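Local atomic coordinates of Abbfa_003403 (Acinetobacter baumannii, PDB entry 4ZXH), a protein that probably assembles a peptide product as a four-domain nonribosomal peptide synthetase, with condensation, adenylation, phosphopantetheine-bearing carrier and thioesterase domains. Residues A[368-373]-A[408-413]. Numbering follows the deposited sequence.
With K (potassium ion), chain D.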
# COMPACT_ATOMS: atom_id res chain seq x y z
N GLU A 368 29.17 -10.91 -34.79
CA GLU A 368 29.01 -12.37 -34.84
C GLU A 368 27.94 -12.89 -33.89
O GLU A 368 27.39 -13.96 -34.11
CB GLU A 368 30.33 -13.08 -34.51
CG GLU A 368 31.57 -12.65 -35.31
CD GLU A 368 32.28 -11.45 -34.69
OE1 GLU A 368 31.64 -10.70 -33.92
OE2 GLU A 368 33.49 -11.28 -34.93
N PHE A 369 27.66 -12.12 -32.83
CA PHE A 369 26.74 -12.53 -31.76
C PHE A 369 25.40 -11.82 -31.80
O PHE A 369 24.57 -12.01 -30.91
CB PHE A 369 27.37 -12.27 -30.39
CG PHE A 369 28.66 -12.98 -30.17
CD1 PHE A 369 28.69 -14.22 -29.55
CD2 PHE A 369 29.86 -12.41 -30.57
CE1 PHE A 369 29.90 -14.88 -29.34
CE2 PHE A 369 31.06 -13.07 -30.38
CZ PHE A 369 31.09 -14.31 -29.76
N LYS A 370 25.20 -10.98 -32.82
CA LYS A 370 23.99 -10.16 -32.92
C LYS A 370 22.71 -11.00 -32.78
O LYS A 370 21.97 -10.89 -31.81
CB LYS A 370 24.00 -9.39 -34.24
CG LYS A 370 22.74 -8.58 -34.55
CD LYS A 370 22.84 -7.93 -35.95
CE LYS A 370 21.49 -7.43 -36.45
NZ LYS A 370 20.50 -8.53 -36.69
N GLU A 371 22.49 -11.88 -33.75
CA GLU A 371 21.27 -12.68 -33.76
C GLU A 371 21.18 -13.67 -32.59
O GLU A 371 20.07 -13.98 -32.14
CB GLU A 371 21.16 -13.40 -35.11
CG GLU A 371 21.22 -12.43 -36.27
CD GLU A 371 20.89 -13.07 -37.61
OE1 GLU A 371 20.46 -14.23 -37.61
OE2 GLU A 371 21.08 -12.41 -38.66
N LEU A 372 22.31 -14.15 -32.07
CA LEU A 372 22.29 -15.06 -30.91
C LEU A 372 21.75 -14.39 -29.64
O LEU A 372 21.18 -15.06 -28.79
CB LEU A 372 23.68 -15.60 -30.60
CG LEU A 372 24.27 -16.65 -31.52
CD1 LEU A 372 25.66 -17.04 -31.04
CD2 LEU A 372 23.37 -17.86 -31.58
N LEU A 373 21.96 -13.09 -29.53
CA LEU A 373 21.63 -12.35 -28.32
C LEU A 373 20.24 -11.73 -28.36
O LEU A 373 19.80 -11.12 -27.39
CB LEU A 373 22.67 -11.26 -28.07
CG LEU A 373 24.09 -11.71 -27.72
CD1 LEU A 373 24.98 -10.53 -27.39
CD2 LEU A 373 24.04 -12.68 -26.55
N GLY A 408 16.35 -2.03 -28.90
CA GLY A 408 17.71 -1.89 -29.40
C GLY A 408 18.08 -2.86 -30.50
O GLY A 408 18.87 -2.53 -31.39
N GLY A 409 17.53 -4.06 -30.45
CA GLY A 409 17.80 -5.06 -31.46
C GLY A 409 16.94 -4.90 -32.71
O GLY A 409 15.90 -4.22 -32.69
N GLU A 410 17.37 -5.56 -33.79
CA GLU A 410 16.72 -5.46 -35.09
C GLU A 410 16.81 -6.82 -35.78
O GLU A 410 17.79 -7.54 -35.58
CB GLU A 410 17.37 -4.35 -35.93
CG GLU A 410 16.78 -4.11 -37.31
CD GLU A 410 17.50 -4.89 -38.41
OE1 GLU A 410 18.58 -5.45 -38.14
OE2 GLU A 410 16.97 -4.95 -39.54
N TYR A 411 15.81 -7.19 -36.57
CA TYR A 411 15.86 -8.46 -37.30
C TYR A 411 14.97 -8.43 -38.54
O TYR A 411 13.74 -8.24 -38.44
CB TYR A 411 15.47 -9.64 -36.40
CG TYR A 411 15.58 -10.99 -37.07
CD1 TYR A 411 16.81 -11.52 -37.44
CD2 TYR A 411 14.45 -11.76 -37.31
CE1 TYR A 411 16.91 -12.77 -38.06
CE2 TYR A 411 14.54 -13.00 -37.92
CZ TYR A 411 15.77 -13.51 -38.30
OH TYR A 411 15.83 -14.75 -38.92
N GLN A 412 15.60 -8.62 -39.70
CA GLN A 412 14.92 -8.63 -40.98
C GLN A 412 14.10 -7.35 -41.22
O GLN A 412 13.03 -7.37 -41.86
CB GLN A 412 14.04 -9.88 -41.10
CG GLN A 412 14.86 -11.15 -41.33
CD GLN A 412 14.00 -12.38 -41.65
OE1 GLN A 412 12.79 -12.41 -41.41
NE2 GLN A 412 14.64 -13.41 -42.20
N GLY A 413 14.64 -6.23 -40.74
CA GLY A 413 14.05 -4.93 -40.98
C GLY A 413 13.27 -4.38 -39.80
O GLY A 413 13.13 -3.16 -39.66
K K D . 18.52 -15.35 -30.10
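Lys370 reaches across to the backbone of Glu410. Its chain runs extended as far as CE and then bends (chi4 -66°), which brings NZ to the carbonyl. NZ donates a hydrogen bond to Glu410 O at 3.1 Å. The donor lies 34° from the carbonyl plane. The same NZ forms a long salt bridge to Glu410 OE1 at 3.9 Å, so it meets both main chain and side chain. The other carboxylate oxygen turns back on its own segment. Gly413 N bonds to Glu410 OE2 at 2.9 Å, coming from above the carboxylate plane.

Glu371 and Tyr411 make the second meeting. The two side chains cross at about a right angle. Glu371 OE1 sits at the ring edge, 3.9 Å from Tyr411 CE1, and the carboxylate and ring planes are 79° apart. Gln412 CG covers one ring face.

The carbonyls of Glu371 and Leu372 bind a potassium ion, with Glu371 O at 2.9 Å. The carbonyls of Leu374 and Ile376 and the hydroxyl of Ser391 complete the site. The contact is a small surface one, joining this potassium-binding loop of the condensation domain to the end of strand 403-411, where the chain turns into strand 414-422 of a beta hairpin.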